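Local coordinates for protein aminoglycoside N(6')acetyltransferase (Legionella pneumophila subsp. pneumophila, PDB 3F5B) that probably transfers an acyl group, most likely acetyl from acetyl-coenzyme A, to an amino group of an aminoglycoside, as a member of the GNAT family, at residues 38-43 against 136-141; 65-70 against 117-122; 88-93 against 129-134. One frame throughout, in Å; residues are numbered along the deposited sequence.

Contact 1. Residues 38-43 against 136-141; sequences NEWLHG and ISNERA. With EDO (1,2-ethanediol), chain I.
Trp40 and Asn138 lie flat against one another, an amide stacked on an indole at the start of helix 139-148 of the GNAT fold. The indole belongs to the loop between helices 35-38 and 43-57, whereas Asn138 is the N-cap residue of the later helix, so the stack joins two parts of the chain far apart in sequence. Followed outward, Asn138 stays over the ring all the way. Its CB sits above the six-membered ring, 3.6 Å from the centroid and only 8° off the normal, a CH-pi contact. Its CG comes next, 3.6 Å from Trp40 CD2 and equally near CE2, which puts the amide carbon over the bond shared by the two rings. There the amide forks: ND2 lies over the five-membered ring, 3.5 Å from Trp40 CG, while OD1 lies above the CE2-NE1 bond. The two planes differ by only 3°. CG of Asn138 is anti to its backbone N (chi1 -172°), a setting that carries the amide across the indole and also lets OD1 accept a weak capping bond from Ala141 N. The amide oxygen is thus used in the turn that starts the helix while the flat group as a whole covers the tryptophan. On the opposite face of the indole, Glu39 CG packs toward the rim. The far end of the six-membered ring meets backbone, with Trp40 CH2 against Asn138 CA and, obliquely, Ser137 O. In the first turn of the helix, Arg140 extends its chain away from the stack, and its NH1 bonds to Ile107 O. At the edge of the guanidinium group, Arg140 NH2 donates to O1 of a 1,2-ethanediol, probably from the crystallisation liquor, at 3.1 Å.

Contact 2. Residues 65-70 against 117-122; sequences THWIAY and HEFILS
Phe119 points the edge of its ring into the face of the Trp67 indole, a T-shaped pair in the buried interior. The leading atom is Phe119 CE1, 3.7 Å from Trp67 CD2, and Phe119 CZ follows over the pyrrole side, 3.8 Å from Trp67 NE1. The phenyl ring and the five-membered ring of the indole stand at 81° with their centroids 4.9 Å apart, so that hydrogens on the phenyl rim face the pi cloud. With CG anti to the backbone N (chi1 178°), the phenyl of Phe119 reaches out from helix 109-123 toward the sheet.

The next shell fixes the indole. Thr65 CG2 packs against its opposite face, toward the rim, and Trp67 NE1 donates to Thr81 OG1 on strand 74-84, a bond that restrains rotation of the ring and satisfies its buried N-H. Phe119 also touches Thr81 and makes a second edge-to-face pair with Phe17 of strand 15-19. In the helix, Glu118 O takes two bonds, from Ser122 N and from Ser122 OG at 2.7 Å, which approach from opposite faces of its carbonyl plane.

Strand 65-71 runs antiparallel between strands 15-19 and 74-84, and helix 109-123 lies against this part of the sheet, with helix 172-178 packed on Ile120 and Leu121.

Contact 3. Residues 88-93 against 129-134; sequences EEYPDG and IVLINP. With CHX (cyclohexane), chain D.
Tyr90 and Leu131 have like first torsions (chi1 -56° and -57°), each with CG anti to its own carbonyl carbon; the two side chains approach from opposite directions, and the leucine methyls meet the hydroxyl-bearing part of the ring. CD2 of Leu131 lies 3.4 Å from Tyr90 OH, and CD1 is 3.9 Å from Tyr90 CZ. Ile129, two residues earlier on the same strand, has the same chi1, but the branch that touches is CG2, anti to the backbone N. It meets Tyr90 CE1 at 4.0 Å, and the isoleucine side chain crosses that of the tyrosine at about a right angle. Leu131 CD1 and Ile129 CG2 both lie obliquely to the ring, which is met at CE1 by one branched residue and around CZ and OH by the other. On one face of the same ring, Glu89 CG packs toward the rim.

The hydroxyl of this buried residue lies against the Leu131 methyls but has a polar partner, Lys167 NZ of strand 164-171. That bond holds the outer end of the ring while the isoleucine and leucine methyls pack against it. Beyond the tyrosine the loop turns back, with a weak bond from Gly93 N to Tyr90 O, and Gly93 O comes to rest 4.0 Å from Ile129 CB.

Further along, Ile132 and Pro134 turn to the bound cyclohexane. Ile132 CG1 is 4.0 Å from its C4, and Pro134 CA is 3.9 Å from its C6, with Tyr145 of the following helix packed against both residues. Strand 129-132 runs parallel to strand 94-101, the two connected through helix 109-123 in a beta-alpha-beta crossover. This is the central unit of the GNAT fold: one side of strand 129-132 holds the loop 88-93, while Ile132 at its end and Pro134 just after it line the cyclohexane pocket.

Overall arrangement
All three contacts lie within the GNAT domain. Contact 2 and contact 3 are the closest pair, with centres about 17 Å apart, and they meet directly where Ile120 CG1 packs against Val130 CG2 at 4.0 Å, joining helix 109-123 to the strand that follows it. Contact 1 is about 21 Å from each of the others, centre to centre, but 136-141 continues the chain from 129-134 into helix 139-148. The cyclohexane links contacts 1 and 3: Ile132 and Pro134 line its pocket, and the nearest atoms of the Asn138 side chain and the cyclohexane are about 4 Å apart. Contact 2 lies nearer the centre of the chain than the other two.

Contact 1. Residues 38-43 against 136-141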
loop_
_atom_site.group_PDB
_atom_site.type_symbol
_atom_site.label_atom_id
_atom_site.label_comp_id
_atom_site.label_asym_id
_atom_site.label_seq_id
_atom_site.Cartn_x
_atom_site.Cartn_y
_atom_site.Cartn_z
ATOM N N ASN A 38 -6.020 12.237 6.934
ATOM C CA ASN A 38 -5.116 13.380 7.134
ATOM C C ASN A 38 -4.307 13.379 8.430
ATOM O O ASN A 38 -3.341 14.154 8.586
ATOM C CB ASN A 38 -5.850 14.699 6.936
ATOM C CG ASN A 38 -6.372 14.845 5.511
ATOM O OD1 ASN A 38 -7.482 15.280 5.316
ATOM N ND2 ASN A 38 -5.554 14.467 4.509
ATOM N N GLU A 39 -4.664 12.478 9.339
ATOM C CA GLU A 39 -3.808 12.251 10.486
ATOM C C GLU A 39 -2.406 11.843 10.062
ATOM O O GLU A 39 -1.433 12.171 10.734
ATOM C CB GLU A 39 -4.383 11.213 11.440
ATOM C CG GLU A 39 -3.580 11.203 12.765
ATOM C CD GLU A 39 -4.198 10.353 13.840
ATOM O OE1 GLU A 39 -5.169 9.611 13.547
ATOM O OE2 GLU A 39 -3.681 10.423 14.986
ATOM N N TRP A 40 -2.300 11.153 8.929
ATOM C CA TRP A 40 -1.046 10.521 8.528
ATOM C C TRP A 40 -0.610 11.009 7.144
ATOM O O TRP A 40 0.589 10.981 6.803
ATOM C CB TRP A 40 -1.228 8.985 8.536
ATOM C CG TRP A 40 -1.716 8.514 9.891
ATOM C CD1 TRP A 40 -2.908 7.915 10.188
ATOM C CD2 TRP A 40 -1.009 8.643 11.133
ATOM N NE1 TRP A 40 -2.984 7.658 11.546
ATOM C CE2 TRP A 40 -1.830 8.094 12.145
ATOM C CE3 TRP A 40 0.235 9.179 11.492
ATOM C CZ2 TRP A 40 -1.438 8.054 13.484
ATOM C CZ3 TRP A 40 0.626 9.130 12.820
ATOM C CH2 TRP A 40 -0.216 8.584 13.802
ATOM N N LEU A 41 -1.580 11.458 6.353
ATOM C CA LEU A 41 -1.283 11.988 5.021
ATOM C C LEU A 41 -1.638 13.457 4.925
ATOM O O LEU A 41 -2.809 13.847 4.968
ATOM C CB LEU A 41 -1.975 11.165 3.908
ATOM C CG LEU A 41 -1.747 11.632 2.457
ATOM C CD1 LEU A 41 -0.324 11.267 2.011
ATOM C CD2 LEU A 41 -2.751 10.979 1.487
ATOM N N HIS A 42 -0.620 14.294 4.780
ATOM C CA HIS A 42 -0.805 15.754 4.928
ATOM C C HIS A 42 0.415 16.435 4.365
ATOM O O HIS A 42 1.402 15.770 4.051
ATOM C CB HIS A 42 -0.909 16.131 6.416
ATOM C CG HIS A 42 0.184 15.535 7.244
ATOM N ND1 HIS A 42 -0.028 14.497 8.128
ATOM C CD2 HIS A 42 1.515 15.782 7.264
ATOM C CE1 HIS A 42 1.125 14.142 8.671
ATOM N NE2 HIS A 42 2.074 14.909 8.165
ATOM N N GLY A 43 0.366 17.756 4.263
ATOM C CA GLY A 43 1.527 18.521 3.843
ATOM C C GLY A 43 2.056 18.046 2.504
ATOM O O GLY A 43 1.284 17.789 1.567
ATOM N N ILE A 136 6.624 6.012 12.655
ATOM C CA ILE A 136 6.720 5.162 13.836
ATOM C C ILE A 136 5.540 5.451 14.792
ATOM O O ILE A 136 4.963 4.519 15.387
ATOM C CB ILE A 136 8.129 5.251 14.539
ATOM C CG1 ILE A 136 9.241 4.721 13.620
ATOM C CG2 ILE A 136 8.132 4.500 15.876
ATOM C CD1 ILE A 136 10.616 4.659 14.271
ATOM N N SER A 137 5.158 6.729 14.876
ATOM C CA SER A 137 4.029 7.195 15.692
ATOM C C SER A 137 2.674 6.629 15.279
ATOM O O SER A 137 1.727 6.665 16.061
ATOM C CB SER A 137 3.936 8.724 15.658
ATOM O OG SER A 137 4.856 9.328 16.549
ATOM N N ASN A 138 2.573 6.150 14.030
ATOM C CA ASN A 138 1.357 5.538 13.508
ATOM C C ASN A 138 1.311 4.099 14.027
ATOM O O ASN A 138 1.562 3.152 13.288
ATOM C CB ASN A 138 1.346 5.610 11.957
ATOM C CG ASN A 138 0.027 5.179 11.334
ATOM O OD1 ASN A 138 -0.872 4.672 12.007
ATOM N ND2 ASN A 138 -0.085 5.378 10.031
ATOM N N GLU A 139 1.049 3.953 15.331
ATOM C CA GLU A 139 1.126 2.663 16.009
ATOM C C GLU A 139 0.188 1.589 15.451
ATOM O O GLU A 139 0.553 0.409 15.383
ATOM C CB GLU A 139 0.934 2.858 17.531
ATOM C CG GLU A 139 1.908 3.909 18.114
ATOM C CD GLU A 139 1.852 4.066 19.634
ATOM O OE1 GLU A 139 1.166 3.289 20.335
ATOM O OE2 GLU A 139 2.519 4.996 20.135
ATOM N N ARG A 140 -1.014 1.975 15.031
ATOM C CA ARG A 140 -1.948 0.997 14.460
ATOM C C ARG A 140 -1.468 0.394 13.139
ATOM O O ARG A 140 -1.615 -0.817 12.908
ATOM C CB ARG A 140 -3.314 1.624 14.241
ATOM C CG ARG A 140 -4.429 0.600 14.097
ATOM C CD ARG A 140 -5.762 1.312 13.931
ATOM N NE ARG A 140 -6.912 0.398 13.986
ATOM C CZ ARG A 140 -7.387 -0.252 12.926
ATOM N NH1 ARG A 140 -8.447 -1.058 13.054
ATOM N NH2 ARG A 140 -6.794 -0.081 11.733
ATOM N N ALA A 141 -0.952 1.248 12.254
ATOM C CA ALA A 141 -0.392 0.781 10.977
ATOM C C ALA A 141 0.772 -0.192 11.204
ATOM O O ALA A 141 0.810 -1.277 10.615
ATOM C CB ALA A 141 0.054 1.981 10.132
HETATM C C1 EDO I . -3.422 0.628 9.556
HETATM O O1 EDO I . -4.316 1.229 10.520
HETATM C C2 EDO I . -3.891 0.919 8.133
HETATM O O2 EDO I . -2.809 1.360 7.291
#

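Contact 2. Residues 65-70 against 117-122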
loop_
_atom_site.group_PDB
_atom_site.type_symbol
_atom_site.label_atom_id
_atom_site.label_comp_id
_atom_site.label_asym_id
_atom_site.label_seq_id
_atom_site.Cartn_x
_atom_site.Cartn_y
_atom_site.Cartn_z
ATOM N N THR A 65 2.219 3.585 -9.489
ATOM C CA THR A 65 0.938 3.039 -9.972
ATOM C C THR A 65 -0.103 3.259 -8.879
ATOM O O THR A 65 0.208 3.172 -7.677
ATOM C CB THR A 65 1.062 1.530 -10.269
ATOM O OG1 THR A 65 2.091 1.346 -11.238
ATOM C CG2 THR A 65 -0.191 0.970 -10.852
ATOM N N HIS A 66 -1.301 3.637 -9.295
ATOM C CA HIS A 66 -2.364 4.007 -8.352
ATOM C C HIS A 66 -3.507 3.004 -8.516
ATOM O O HIS A 66 -3.941 2.744 -9.651
ATOM C CB HIS A 66 -2.815 5.437 -8.619
ATOM C CG HIS A 66 -1.742 6.450 -8.330
ATOM N ND1 HIS A 66 -1.745 7.229 -7.194
ATOM C CD2 HIS A 66 -0.594 6.743 -8.987
ATOM C CE1 HIS A 66 -0.661 7.995 -7.189
ATOM N NE2 HIS A 66 0.053 7.715 -8.264
ATOM N N TRP A 67 -3.945 2.444 -7.392
ATOM C CA TRP A 67 -4.895 1.342 -7.356
ATOM C C TRP A 67 -6.079 1.656 -6.451
ATOM O O TRP A 67 -6.004 2.516 -5.534
ATOM C CB TRP A 67 -4.253 0.056 -6.781
ATOM C CG TRP A 67 -2.997 -0.405 -7.415
ATOM C CD1 TRP A 67 -1.724 0.038 -7.150
ATOM C CD2 TRP A 67 -2.873 -1.425 -8.396
ATOM N NE1 TRP A 67 -0.800 -0.681 -7.906
ATOM C CE2 TRP A 67 -1.488 -1.577 -8.681
ATOM C CE3 TRP A 67 -3.800 -2.249 -9.065
ATOM C CZ2 TRP A 67 -1.011 -2.501 -9.623
ATOM C CZ3 TRP A 67 -3.316 -3.186 -9.978
ATOM C CH2 TRP A 67 -1.937 -3.308 -10.247
ATOM N N ILE A 68 -7.162 0.911 -6.696
ATOM C CA ILE A 68 -8.372 0.965 -5.869
ATOM C C ILE A 68 -8.756 -0.491 -5.525
ATOM O O ILE A 68 -8.672 -1.377 -6.385
ATOM C CB ILE A 68 -9.517 1.801 -6.569
ATOM C CG1 ILE A 68 -10.781 1.955 -5.689
ATOM C CG2 ILE A 68 -9.894 1.270 -7.966
ATOM C CD1 ILE A 68 -11.648 3.168 -6.174
ATOM N N ALA A 69 -9.154 -0.726 -4.278
ATOM C CA ALA A 69 -9.607 -2.059 -3.821
ATOM C C ALA A 69 -11.111 -2.048 -3.713
ATOM O O ALA A 69 -11.683 -1.070 -3.189
ATOM C CB ALA A 69 -9.007 -2.370 -2.456
ATOM N N TYR A 70 -11.745 -3.142 -4.154
ATOM C CA TYR A 70 -13.193 -3.293 -4.139
ATOM C C TYR A 70 -13.600 -4.490 -3.279
ATOM O O TYR A 70 -12.906 -5.502 -3.269
ATOM C CB TYR A 70 -13.721 -3.546 -5.560
ATOM C CG TYR A 70 -13.885 -2.279 -6.349
ATOM C CD1 TYR A 70 -12.782 -1.652 -6.945
ATOM C CD2 TYR A 70 -15.131 -1.683 -6.466
ATOM C CE1 TYR A 70 -12.935 -0.456 -7.666
ATOM C CE2 TYR A 70 -15.298 -0.498 -7.173
ATOM C CZ TYR A 70 -14.195 0.104 -7.767
ATOM O OH TYR A 70 -14.397 1.275 -8.462
ATOM N N HIS A 117 -2.664 -9.067 1.999
ATOM C CA HIS A 117 -2.263 -10.355 1.434
ATOM C C HIS A 117 -2.884 -10.618 0.069
ATOM O O HIS A 117 -2.192 -11.053 -0.870
ATOM C CB HIS A 117 -2.561 -11.517 2.362
ATOM C CG HIS A 117 -1.712 -11.529 3.597
ATOM N ND1 HIS A 117 -1.947 -12.391 4.640
ATOM C CD2 HIS A 117 -0.659 -10.760 3.968
ATOM C CE1 HIS A 117 -1.063 -12.169 5.599
ATOM N NE2 HIS A 117 -0.261 -11.193 5.210
ATOM N N GLU A 118 -4.170 -10.331 -0.059
ATOM C CA GLU A 118 -4.814 -10.535 -1.369
ATOM C C GLU A 118 -4.269 -9.602 -2.450
ATOM O O GLU A 118 -4.155 -9.979 -3.616
ATOM C CB GLU A 118 -6.327 -10.381 -1.238
ATOM C CG GLU A 118 -6.989 -11.532 -0.444
ATOM C CD GLU A 118 -8.513 -11.424 -0.465
ATOM O OE1 GLU A 118 -8.996 -10.467 -1.090
ATOM O OE2 GLU A 118 -9.226 -12.275 0.138
ATOM N N PHE A 119 -3.942 -8.371 -2.089
ATOM C CA PHE A 119 -3.357 -7.447 -3.072
ATOM C C PHE A 119 -2.003 -7.946 -3.585
ATOM O O PHE A 119 -1.761 -8.007 -4.811
ATOM C CB PHE A 119 -3.241 -6.063 -2.475
ATOM C CG PHE A 119 -2.601 -5.040 -3.387
ATOM C CD1 PHE A 119 -3.238 -4.615 -4.561
ATOM C CD2 PHE A 119 -1.368 -4.493 -3.059
ATOM C CE1 PHE A 119 -2.639 -3.654 -5.403
ATOM C CE2 PHE A 119 -0.758 -3.522 -3.899
ATOM C CZ PHE A 119 -1.396 -3.107 -5.061
ATOM N N ILE A 120 -1.129 -8.318 -2.648
ATOM C CA ILE A 120 0.196 -8.821 -3.020
ATOM C C ILE A 120 0.101 -10.074 -3.878
ATOM O O ILE A 120 0.781 -10.159 -4.903
ATOM C CB ILE A 120 1.090 -9.106 -1.781
ATOM C CG1 ILE A 120 1.386 -7.785 -1.085
ATOM C CG2 ILE A 120 2.422 -9.805 -2.221
ATOM C CD1 ILE A 120 1.851 -7.930 0.374
ATOM N N LEU A 121 -0.726 -11.044 -3.466
ATOM C CA LEU A 121 -0.899 -12.247 -4.244
ATOM C C LEU A 121 -1.606 -12.070 -5.586
ATOM O O LEU A 121 -1.319 -12.814 -6.532
ATOM C CB LEU A 121 -1.564 -13.380 -3.423
ATOM C CG LEU A 121 -0.832 -13.741 -2.125
ATOM C CD1 LEU A 121 -1.651 -14.679 -1.287
ATOM C CD2 LEU A 121 0.572 -14.346 -2.415
ATOM N N SER A 122 -2.530 -11.119 -5.668
ATOM C CA SER A 122 -3.276 -10.852 -6.908
ATOM C C SER A 122 -2.479 -10.035 -7.938
ATOM O O SER A 122 -2.671 -10.211 -9.139
ATOM C CB SER A 122 -4.570 -10.050 -6.605
ATOM O OG SER A 122 -5.461 -10.829 -5.807
#

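Contact 3. Residues 88-93 against 129-134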
loop_
_atom_site.group_PDB
_atom_site.type_symbol
_atom_site.label_atom_id
_atom_site.label_comp_id
_atom_site.label_asym_id
_atom_site.label_seq_id
_atom_site.Cartn_x
_atom_site.Cartn_y
_atom_site.Cartn_z
ATOM N N GLU A 88 21.655 -3.226 -5.305
ATOM C CA GLU A 88 21.868 -3.079 -3.855
ATOM C C GLU A 88 21.546 -4.298 -2.997
ATOM O O GLU A 88 22.054 -5.400 -3.242
ATOM C CB GLU A 88 21.094 -1.855 -3.325
ATOM C CG GLU A 88 21.933 -0.575 -3.131
ATOM C CD GLU A 88 22.061 0.286 -4.394
ATOM O OE1 GLU A 88 22.794 -0.113 -5.332
ATOM O OE2 GLU A 88 21.439 1.377 -4.439
ATOM N N GLU A 89 20.713 -4.081 -1.980
ATOM C CA GLU A 89 20.249 -5.144 -1.090
ATOM C C GLU A 89 19.071 -5.869 -1.714
ATOM O O GLU A 89 18.593 -6.876 -1.179
ATOM C CB GLU A 89 19.845 -4.566 0.267
ATOM C CG GLU A 89 19.076 -3.266 0.143
ATOM C CD GLU A 89 18.837 -2.564 1.466
ATOM O OE1 GLU A 89 18.512 -3.244 2.470
ATOM O OE2 GLU A 89 18.955 -1.315 1.490
ATOM N N TYR A 90 18.609 -5.345 -2.850
ATOM C CA TYR A 90 17.476 -5.919 -3.548
ATOM C C TYR A 90 17.903 -6.372 -4.920
ATOM O O TYR A 90 17.722 -5.649 -5.895
ATOM C CB TYR A 90 16.318 -4.924 -3.608
ATOM C CG TYR A 90 15.922 -4.456 -2.239
ATOM C CD1 TYR A 90 15.472 -5.365 -1.282
ATOM C CD2 TYR A 90 16.021 -3.113 -1.886
ATOM C CE1 TYR A 90 15.125 -4.952 -0.019
ATOM C CE2 TYR A 90 15.673 -2.682 -0.620
ATOM C CZ TYR A 90 15.234 -3.610 0.309
ATOM O OH TYR A 90 14.885 -3.197 1.571
ATOM N N PRO A 91 18.483 -7.582 -4.997
ATOM C CA PRO A 91 19.041 -8.079 -6.249
ATOM C C PRO A 91 17.950 -8.561 -7.195
ATOM O O PRO A 91 18.163 -8.653 -8.398
ATOM C CB PRO A 91 19.931 -9.239 -5.802
ATOM C CG PRO A 91 19.392 -9.675 -4.482
ATOM C CD PRO A 91 18.497 -8.606 -3.937
ATOM N N ASP A 92 16.786 -8.865 -6.641
ATOM C CA ASP A 92 15.637 -9.243 -7.437
ATOM C C ASP A 92 14.682 -8.054 -7.490
ATOM O O ASP A 92 13.590 -8.141 -8.056
ATOM C CB ASP A 92 14.969 -10.481 -6.837
ATOM C CG ASP A 92 15.968 -11.585 -6.527
ATOM O OD1 ASP A 92 15.977 -12.587 -7.266
ATOM O OD2 ASP A 92 16.757 -11.438 -5.565
ATOM N N GLY A 93 15.123 -6.937 -6.917
ATOM C CA GLY A 93 14.320 -5.725 -6.859
ATOM C C GLY A 93 13.346 -5.735 -5.686
ATOM O O GLY A 93 13.495 -6.510 -4.725
ATOM N N ILE A 129 9.864 -9.142 -2.914
ATOM C CA ILE A 129 9.952 -8.348 -1.685
ATOM C C ILE A 129 8.987 -7.185 -1.796
ATOM O O ILE A 129 8.941 -6.541 -2.844
ATOM C CB ILE A 129 11.418 -7.790 -1.523
ATOM C CG1 ILE A 129 12.438 -8.938 -1.509
ATOM C CG2 ILE A 129 11.561 -6.856 -0.286
ATOM C CD1 ILE A 129 12.308 -9.847 -0.297
ATOM N N VAL A 130 8.192 -6.959 -0.743
ATOM C CA VAL A 130 7.368 -5.753 -0.612
ATOM C C VAL A 130 7.917 -4.912 0.536
ATOM O O VAL A 130 8.262 -5.439 1.593
ATOM C CB VAL A 130 5.841 -6.050 -0.330
ATOM C CG1 VAL A 130 5.043 -4.727 -0.188
ATOM C CG2 VAL A 130 5.251 -6.917 -1.435
ATOM N N LEU A 131 7.988 -3.603 0.321
ATOM C CA LEU A 131 8.416 -2.677 1.360
ATOM C C LEU A 131 7.276 -1.748 1.699
ATOM O O LEU A 131 6.561 -1.286 0.807
ATOM C CB LEU A 131 9.622 -1.859 0.899
ATOM C CG LEU A 131 10.853 -2.659 0.469
ATOM C CD1 LEU A 131 11.844 -1.734 -0.232
ATOM C CD2 LEU A 131 11.496 -3.364 1.665
ATOM N N ILE A 132 7.122 -1.480 2.998
ATOM C CA ILE A 132 6.185 -0.472 3.502
ATOM C C ILE A 132 6.847 0.403 4.564
ATOM O O ILE A 132 7.713 -0.070 5.317
ATOM C CB ILE A 132 4.860 -1.121 3.990
ATOM C CG1 ILE A 132 3.734 -0.094 4.004
ATOM C CG2 ILE A 132 5.030 -1.857 5.317
ATOM C CD1 ILE A 132 2.301 -0.750 3.796
ATOM N N ASN A 133 6.446 1.674 4.620
ATOM C CA ASN A 133 7.242 2.681 5.344
ATOM C C ASN A 133 6.434 3.580 6.291
ATOM O O ASN A 133 6.375 4.782 6.069
ATOM C CB ASN A 133 7.981 3.549 4.322
ATOM C CG ASN A 133 9.035 2.763 3.552
ATOM O OD1 ASN A 133 10.095 2.464 4.083
ATOM N ND2 ASN A 133 8.729 2.407 2.303
ATOM N N PRO A 134 5.797 3.009 7.339
ATOM C CA PRO A 134 4.947 3.891 8.149
ATOM C C PRO A 134 5.726 4.767 9.114
ATOM O O PRO A 134 6.866 4.439 9.483
ATOM C CB PRO A 134 4.083 2.903 8.934
ATOM C CG PRO A 134 5.037 1.747 9.163
ATOM C CD PRO A 134 5.709 1.609 7.807
HETATM C C1 CHX D . 0.680 5.870 5.597
HETATM C C2 CHX D . -0.193 5.086 4.613
HETATM C C3 CHX D . 0.657 4.231 3.665
HETATM C C4 CHX D . 1.403 3.127 4.426
HETATM C C5 CHX D . 1.794 3.545 5.856
HETATM C C6 CHX D . 1.913 5.068 6.060
#